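PDB 2Q24: putative tetR family transcriptional regulator from Streptomyces coelicolor A3, which probably binds cis-regulatory DNA as a transcription factor, through a predicted N-terminal helix-turn-helix joined to an all-helical C-terminal domain. Local coordinates for residues Pro85-Leu90 and Gly144-Asp149; Arg95-Tyr100 and Ala157-Ile162. All coordinates share one frame; numbering follows the deposited sequence. Where two conformers were deposited one is given.

Interaction 1: residues Pro85-Leu90 and Gly144-Asp149; sequences PPAEAL and GEIRSD
The carboxylate of E145 closes on the first turn of helix 86-106, where the backbone N-H of A87 donates to OE1. A87 N lies 2.9 Å from E145 OE1, the N-H...O angle is 168°, and the oxygen is met nearly along its C-O axis. P85 occupies the N-cap position and has no side-chain acceptor; E145, arriving from the 144-149 loop, provides one for the A87 amide, and the helix end would probably stabilise its negative charge. The side chain gets there by an extended route: CG stands anti to the carbonyl carbon (chi1 -72°), and the chain stays straight beyond it, which carries the carboxylate across the P86 ring at about a right angle. There P86 CD comes within 3.4 Å of E145 OE1, while the aliphatic part of the glutamate runs past the methyl of A87, with E145 CB 3.8 Å from A87 CB. Water 1 donates a second hydrogen bond to the same oxygen, 2.8 Å from E145 OE1, and accepts a weak one from the backbone N of E88, so OE1 is linked to two consecutive amides, one directly and one through water. Further along, apolar contact takes over: I146 CG2 lies 4.4 Å from A87 CB, and I146 CD1 4.5 Å from L90 CD2, a looser fit than that round the glutamate. The contact thus joins the beginning of helix 86-106 to the loop between helices 125-142 and 152-165, a loop that follows the Schellman motif at G144 closing helix 125-142; P86 also rests on A139 and on L81 of helix 77-83, while L90 and I146 both touch L186.

Interaction 2: residues Arg95-Tyr100 and Ala157-Ile162; sequences RRFIDY and AALAGI
F97 reaches L159 because its CG lies anti to the backbone N (chi1 178°), which carries the ring out from helix 95-100 to the neighbouring helix. In I98, CG1 is instead anti to the carbonyl carbon, and chi2 of -71° turns CD1 toward helix 157-162. The phenyl ring meets the beginning of the L159 side chain most closely, with F97 CE2 3.4 Å from L159 CB. Further out along that side chain, L159 CD1 sits over one face of the F97 ring, 4.0 Å above its plane and offset toward the rim. Y100 CD2 covers the opposite face at a similar height, so the ring is held between a leucine methyl and a tyrosine one turn further along its own helix. Beside this pair, I98 CD1 comes 3.2 Å from L159 O, a close carbon-to-carbonyl approach, and 3.8 Å from I162 CG2, the two isoleucine side chains crossing at about a right angle. The contact is a helix-helix crossing in the all-helical C-terminal domain of a TetR-family regulator: the axes of 95-100 and 157-162 pass 9.4 Å apart at -55°, and L159 and I162, three residues apart, point toward the first helix. Replacing F97 by an alanine is likely to leave the L159 methyl and the Y100 ring facing a gap where the phenyl had separated them. F156 adds an edge-to-face ring contact with F97, and I129 of helix 125-142 also touches its side chain. Beyond the crossing, L159 and I162 both reach L179 of helix 172-185, while Y100 OH is hydrogen-bonded to Y66 OH.

Overall arrangement
Helix 86-106 takes part in both contacts: interaction 1 uses its first turn and interaction 2 its middle. Their centres lie about 17 Å apart and their nearest atoms about 5 Å, without touching. Along the chain the segments alternate, 85-90, 95-100, 144-149, then 157-162, so the same helix meets first the loop after helix 125-142 and then helix 152-165, which that loop leads into. All four segments belong to the SbtR-like C-terminal domain. The centre of interaction 2, a buried contact, lies about 8 Å from the centre of the chain, and that of the partly buried interaction 1 about 20 Å. Together they join helix 86-106 to the 144-165 region at two points along its length; neither touches the other subunit.

Interaction 1: residues Pro85-Leu90 and Gly144-Asp149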
ATOM      1  N   PRO B  85      10.972 -21.099  -0.498  1.00 24.14           N
ATOM      2  CA  PRO B  85      11.848 -20.829   0.650  1.00 24.17           C
ATOM      3  C   PRO B  85      12.108 -19.321   0.655  1.00 23.54           C
ATOM      4  O   PRO B  85      12.108 -18.676  -0.425  1.00 23.31           O
ATOM      5  CB  PRO B  85      13.139 -21.555   0.278  1.00 24.58           C
ATOM      6  CG  PRO B  85      12.751 -22.561  -0.768  1.00 26.60           C
ATOM      7  CD  PRO B  85      11.613 -21.974  -1.502  1.00 24.75           C
ATOM      8  N   PRO B  86      12.236 -18.711   1.856  1.00 23.42           N
ATOM      9  CA  PRO B  86      12.161 -17.257   1.898  1.00 23.70           C
ATOM     10  C   PRO B  86      13.203 -16.480   1.124  1.00 22.28           C
ATOM     11  O   PRO B  86      12.834 -15.459   0.540  1.00 22.65           O
ATOM     12  CB  PRO B  86      12.179 -16.910   3.395  1.00 23.81           C
ATOM     13  CG  PRO B  86      12.698 -18.115   4.066  1.00 24.72           C
ATOM     14  CD  PRO B  86      12.308 -19.311   3.201  1.00 23.51           C
ATOM     15  N   ALA B  87      14.450 -16.950   1.044  1.00 22.59           N
ATOM     16  CA  ALA B  87      15.431 -16.247   0.192  1.00 22.90           C
ATOM     17  C   ALA B  87      15.056 -16.292  -1.297  1.00 23.48           C
ATOM     18  O   ALA B  87      15.302 -15.340  -2.019  1.00 22.06           O
ATOM     19  CB  ALA B  87      16.880 -16.800   0.413  1.00 24.91           C
ATOM     20  N   GLU B  88      14.466 -17.402  -1.737  1.00 23.75           N
ATOM     21  CA  GLU B  88      13.943 -17.495  -3.107  1.00 23.85           C
ATOM     22  C   GLU B  88      12.685 -16.676  -3.284  1.00 22.93           C
ATOM     23  O   GLU B  88      12.495 -16.083  -4.360  1.00 21.64           O
ATOM     24  CB  GLU B  88      13.686 -18.952  -3.447  1.00 25.58           C
ATOM     25  CG  GLU B  88      14.976 -19.718  -3.634  1.00 28.73           C
ATOM     26  CD  GLU B  88      14.764 -21.159  -4.081  1.00 32.56           C
ATOM     27  OE1 GLU B  88      13.740 -21.497  -4.739  1.00 29.53           O
ATOM     28  OE2 GLU B  88      15.649 -21.995  -3.767  1.00 35.39           O
ATOM     29  N   ALA B  89      11.817 -16.624  -2.267  1.00 22.13           N
ATOM     30  CA  ALA B  89      10.731 -15.594  -2.310  1.00 21.66           C
ATOM     31  C   ALA B  89      11.282 -14.166  -2.524  1.00 21.21           C
ATOM     32  O   ALA B  89      10.818 -13.414  -3.414  1.00 20.94           O
ATOM     33  CB  ALA B  89       9.777 -15.664  -1.058  1.00 22.03           C
ATOM     34  N   LEU B  90      12.240 -13.752  -1.676  1.00 20.66           N
ATOM     35  CA  LEU B  90      12.926 -12.473  -1.850  1.00 22.44           C
ATOM     36  C   LEU B  90      13.457 -12.284  -3.289  1.00 21.23           C
ATOM     37  O   LEU B  90      13.127 -11.293  -3.934  1.00 21.93           O
ATOM     38  CB  LEU B  90      14.042 -12.347  -0.770  1.00 20.85           C
ATOM     39  CG  LEU B  90      14.941 -11.122  -0.908  1.00 23.34           C
ATOM     40  CD1 LEU B  90      14.065  -9.804  -0.712  1.00 23.99           C
ATOM     41  CD2 LEU B  90      16.009 -11.324   0.208  1.00 24.07           C
ATOM     42  N   GLY B 144      17.719 -18.290   8.613  1.00 25.58           N
ATOM     43  CA  GLY B 144      19.156 -18.362   8.452  1.00 26.59           C
ATOM     44  C   GLY B 144      19.639 -18.328   7.015  1.00 26.49           C
ATOM     45  O   GLY B 144      20.795 -18.660   6.763  1.00 27.15           O
ATOM     46  N   GLU B 145      18.776 -17.921   6.072  1.00 26.03           N
ATOM     47  CA  GLU B 145      19.122 -18.011   4.655  1.00 25.88           C
ATOM     48  C   GLU B 145      19.795 -16.750   4.153  1.00 26.28           C
ATOM     49  O   GLU B 145      20.381 -16.762   3.061  1.00 27.33           O
ATOM     50  CB  GLU B 145      17.851 -18.301   3.817  1.00 26.14           C
ATOM     51  CG  GLU B 145      17.366 -19.743   4.030  1.00 28.75           C
ATOM     52  CD  GLU B 145      16.078 -20.089   3.258  1.00 30.84           C
ATOM     53  OE1 GLU B 145      15.609 -19.262   2.439  1.00 31.04           O
ATOM     54  OE2 GLU B 145      15.539 -21.184   3.502  1.00 34.10           O
ATOM     55  N   ILE B 146      19.609 -15.654   4.892  1.00 25.23           N
ATOM     56  CA  ILE B 146      20.354 -14.420   4.660  1.00 24.12           C
ATOM     57  C   ILE B 146      20.867 -13.884   5.980  1.00 25.25           C
ATOM     58  O   ILE B 146      20.365 -14.246   7.084  1.00 23.42           O
ATOM     59  CB  ILE B 146      19.531 -13.285   3.942  1.00 24.51           C
ATOM     60  CG1 ILE B 146      18.325 -12.855   4.779  1.00 23.45           C
ATOM     61  CG2 ILE B 146      19.171 -13.704   2.496  1.00 24.49           C
ATOM     62  CD1 ILE B 146      17.735 -11.466   4.328  1.00 23.01           C
ATOM     63  N   ARG B 147      21.859 -13.007   5.888  1.00 26.10           N
ATOM     64  CA  ARG B 147      22.302 -12.223   7.041  1.00 27.30           C
ATOM     65  C   ARG B 147      21.151 -11.392   7.572  1.00 28.87           C
ATOM     66  O   ARG B 147      20.174 -11.090   6.866  1.00 27.74           O
ATOM     67  CB  ARG B 147      23.470 -11.297   6.651  1.00 27.18           C
ATOM     68  CG  ARG B 147      23.084 -10.335   5.544  1.00 27.13           C
ATOM     69  CD  ARG B 147      24.319  -9.792   4.793  1.00 26.05           C
ATOM     70  NE  ARG B 147      25.150  -8.958   5.698  1.00 26.85           N
ATOM     71  CZ  ARG B 147      26.233  -8.307   5.296  1.00 27.87           C
ATOM     72  NH1 ARG B 147      26.664  -8.415   4.020  1.00 27.51           N
ATOM     73  NH2 ARG B 147      26.900  -7.556   6.180  1.00 25.64           N
ATOM     74  N   SER B 148      21.267 -11.003   8.834  1.00 29.27           N
ATOM     75  CA  SER B 148      20.163 -10.277   9.476  0.50 30.09           C
ATOM     76  C   SER B 148      20.487  -8.791   9.708  1.00 31.09           C
ATOM     77  O   SER B 148      19.662  -8.047  10.282  1.00 32.18           O
ATOM     78  CB  SER B 148      19.828 -10.922  10.827  0.50 30.67           C
ATOM     79  OG  SER B 148      20.964 -10.845  11.656  0.50 29.49           O
ATOM     80  N   ASP B 149      21.661  -8.361   9.255  1.00 31.32           N
ATOM     81  CA  ASP B 149      22.118  -7.002   9.547  1.00 33.14           C
ATOM     82  C   ASP B 149      21.989  -5.979   8.408  1.00 33.42           C
ATOM     83  O   ASP B 149      22.570  -4.888   8.488  1.00 35.10           O
ATOM     84  CB  ASP B 149      23.567  -7.050  10.018  1.00 32.54           C
ATOM     85  CG  ASP B 149      24.513  -7.543   8.916  1.00 34.94           C
ATOM     86  OD1 ASP B 149      24.036  -8.308   8.076  1.00 31.62           O
ATOM     87  OD2 ASP B 149      25.708  -7.201   8.878  1.00 35.79           O
TER
HETATM   88  O   HOH W   1      15.986 -19.990  -0.252  1.00 46.63           O

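Interaction 2: residues Arg95-Tyr100 and Ala157-Ile162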
ATOM      1  N   ARG B  95      12.791  -9.269  -8.665  1.00 22.60           N
ATOM      2  CA  ARG B  95      12.520  -9.139 -10.107  1.00 25.44           C
ATOM      3  C   ARG B  95      11.222  -8.344 -10.340  1.00 24.24           C
ATOM      4  O   ARG B  95      11.165  -7.478 -11.222  1.00 24.39           O
ATOM      5  CB  ARG B  95      12.515 -10.524 -10.810  1.00 24.02           C
ATOM      6  CG  ARG B  95      13.874 -11.173 -10.894  1.00 33.24           C
ATOM      7  CD  ARG B  95      13.945 -12.485 -11.796  1.00 36.21           C
ATOM      8  NE  ARG B  95      13.229 -12.277 -13.039  1.00 41.58           N
ATOM      9  CZ  ARG B  95      13.777 -11.872 -14.189  1.00 42.88           C
ATOM     10  NH1 ARG B  95      15.089 -11.663 -14.287  1.00 45.39           N
ATOM     11  NH2 ARG B  95      12.991 -11.697 -15.251  1.00 44.68           N
ATOM     12  N   ARG B  96      10.196  -8.610  -9.533  1.00 24.01           N
ATOM     13  CA  ARG B  96       8.928  -7.849  -9.632  1.00 24.02           C
ATOM     14  C   ARG B  96       9.148  -6.391  -9.260  1.00 22.37           C
ATOM     15  O   ARG B  96       8.549  -5.488  -9.855  1.00 22.84           O
ATOM     16  CB  ARG B  96       7.813  -8.472  -8.746  1.00 25.12           C
ATOM     17  CG  ARG B  96       7.429  -9.919  -9.162  1.00 27.47           C
ATOM     18  CD  ARG B  96       7.009  -9.982 -10.629  1.00 33.00           C
ATOM     19  NE  ARG B  96       5.694  -9.433 -10.815  1.00 37.33           N
ATOM     20  CZ  ARG B  96       5.293  -8.700 -11.860  1.00 41.59           C
ATOM     21  NH1 ARG B  96       6.118  -8.360 -12.858  1.00 39.98           N
ATOM     22  NH2 ARG B  96       4.028  -8.302 -11.889  1.00 41.12           N
ATOM     23  N   PHE B  97      10.005  -6.153  -8.279  1.00 21.62           N
ATOM     24  CA  PHE B  97      10.371  -4.771  -7.958  1.00 24.03           C
ATOM     25  C   PHE B  97      11.002  -4.098  -9.182  1.00 23.70           C
ATOM     26  O   PHE B  97      10.637  -2.946  -9.509  1.00 22.31           O
ATOM     27  CB  PHE B  97      11.368  -4.694  -6.791  1.00 22.67           C
ATOM     28  CG  PHE B  97      11.779  -3.267  -6.479  1.00 23.83           C
ATOM     29  CD1 PHE B  97      11.057  -2.514  -5.568  1.00 26.97           C
ATOM     30  CD2 PHE B  97      12.839  -2.678  -7.157  1.00 22.92           C
ATOM     31  CE1 PHE B  97      11.437  -1.187  -5.309  1.00 30.47           C
ATOM     32  CE2 PHE B  97      13.188  -1.357  -6.932  1.00 24.92           C
ATOM     33  CZ  PHE B  97      12.517  -0.626  -6.010  1.00 26.40           C
ATOM     34  N   ILE B  98      11.978  -4.764  -9.834  1.00 23.20           N
ATOM     35  CA  ILE B  98      12.609  -4.131 -11.009  1.00 24.67           C
ATOM     36  C   ILE B  98      11.575  -3.890 -12.096  1.00 25.16           C
ATOM     37  O   ILE B  98      11.610  -2.848 -12.750  1.00 24.08           O
ATOM     38  CB  ILE B  98      13.840  -4.930 -11.545  1.00 25.89           C
ATOM     39  CG1 ILE B  98      14.917  -4.874 -10.489  1.00 25.91           C
ATOM     40  CG2 ILE B  98      14.404  -4.326 -12.887  1.00 27.32           C
ATOM     41  CD1 ILE B  98      15.570  -3.496 -10.325  1.00 33.96           C
ATOM     42  N   ASP B  99      10.631  -4.826 -12.264  1.00 23.84           N
ATOM     43  CA  ASP B  99       9.505  -4.655 -13.244  1.00 26.62           C
ATOM     44  C   ASP B  99       8.700  -3.364 -12.934  1.00 24.78           C
ATOM     45  O   ASP B  99       8.396  -2.568 -13.836  1.00 26.14           O
ATOM     46  CB  ASP B  99       8.541  -5.829 -13.176  1.00 27.66           C
ATOM     47  CG  ASP B  99       9.127  -7.150 -13.727  1.00 33.91           C
ATOM     48  OD1 ASP B  99      10.085  -7.137 -14.536  1.00 33.91           O
ATOM     49  OD2 ASP B  99       8.545  -8.205 -13.360  1.00 36.37           O
ATOM     50  N   TYR B 100       8.376  -3.175 -11.659  1.00 25.31           N
ATOM     51  CA  TYR B 100       7.690  -1.978 -11.139  1.00 24.14           C
ATOM     52  C   TYR B 100       8.517  -0.701 -11.360  1.00 24.93           C
ATOM     53  O   TYR B 100       8.012   0.312 -11.844  1.00 25.61           O
ATOM     54  CB  TYR B 100       7.412  -2.177  -9.645  1.00 24.18           C
ATOM     55  CG  TYR B 100       7.378  -0.879  -8.883  1.00 24.12           C
ATOM     56  CD1 TYR B 100       6.309  -0.002  -9.005  1.00 24.44           C
ATOM     57  CD2 TYR B 100       8.473  -0.497  -8.076  1.00 22.51           C
ATOM     58  CE1 TYR B 100       6.307   1.225  -8.327  1.00 27.05           C
ATOM     59  CE2 TYR B 100       8.458   0.722  -7.377  1.00 28.34           C
ATOM     60  CZ  TYR B 100       7.387   1.580  -7.534  1.00 25.96           C
ATOM     61  OH  TYR B 100       7.368   2.784  -6.845  1.00 28.83           O
ATOM     62  N   ALA B 157      17.179   0.973  -1.887  1.00 23.84           N
ATOM     63  CA  ALA B 157      18.033   1.866  -2.690  1.00 23.09           C
ATOM     64  C   ALA B 157      18.892   1.048  -3.677  1.00 21.73           C
ATOM     65  O   ALA B 157      19.168   1.472  -4.767  1.00 22.46           O
ATOM     66  CB  ALA B 157      18.931   2.647  -1.765  1.00 24.26           C
ATOM     67  N   ALA B 158      19.322  -0.124  -3.243  1.00 23.20           N
ATOM     68  CA  ALA B 158      20.115  -1.023  -4.147  1.00 21.98           C
ATOM     69  C   ALA B 158      19.290  -1.425  -5.339  1.00 22.82           C
ATOM     70  O   ALA B 158      19.704  -1.305  -6.491  1.00 21.58           O
ATOM     71  CB  ALA B 158      20.602  -2.288  -3.314  1.00 22.22           C
ATOM     72  N   LEU B 159      18.069  -1.883  -5.090  1.00 22.18           N
ATOM     73  CA  LEU B 159      17.212  -2.268  -6.220  1.00 22.87           C
ATOM     74  C   LEU B 159      16.829  -1.080  -7.145  1.00 23.07           C
ATOM     75  O   LEU B 159      16.763  -1.221  -8.364  1.00 24.02           O
ATOM     76  CB  LEU B 159      15.943  -2.943  -5.646  1.00 23.21           C
ATOM     77  CG  LEU B 159      16.171  -4.219  -4.827  1.00 22.82           C
ATOM     78  CD1 LEU B 159      14.794  -4.643  -4.100  1.00 23.68           C
ATOM     79  CD2 LEU B 159      16.686  -5.328  -5.693  1.00 27.07           C
ATOM     80  N   ALA B 160      16.536   0.057  -6.540  1.00 23.65           N
ATOM     81  CA  ALA B 160      16.252   1.297  -7.270  1.00 22.54           C
ATOM     82  C   ALA B 160      17.406   1.622  -8.200  1.00 23.85           C
ATOM     83  O   ALA B 160      17.172   2.055  -9.313  1.00 24.14           O
ATOM     84  CB  ALA B 160      16.020   2.443  -6.343  1.00 23.71           C
ATOM     85  N   GLY B 161      18.633   1.417  -7.717  1.00 22.84           N
ATOM     86  CA  GLY B 161      19.801   1.733  -8.515  1.00 21.16           C
ATOM     87  C   GLY B 161      19.916   0.852  -9.750  1.00 21.76           C
ATOM     88  O   GLY B 161      20.288   1.314 -10.837  1.00 20.64           O
ATOM     89  N   ILE B 162      19.601  -0.429  -9.572  1.00 20.28           N
ATOM     90  CA  ILE B 162      19.621  -1.390 -10.691  1.00 20.93           C
ATOM     91  C   ILE B 162      18.603  -0.949 -11.735  1.00 20.05           C
ATOM     92  O   ILE B 162      18.878  -0.973 -12.920  1.00 22.37           O
ATOM     93  CB  ILE B 162      19.287  -2.821 -10.200  1.00 19.86           C
ATOM     94  CG1 ILE B 162      20.441  -3.253  -9.257  1.00 21.85           C
ATOM     95  CG2 ILE B 162      19.161  -3.832 -11.398  1.00 22.72           C
ATOM     96  CD1 ILE B 162      20.233  -4.597  -8.600  1.00 24.70           C
TER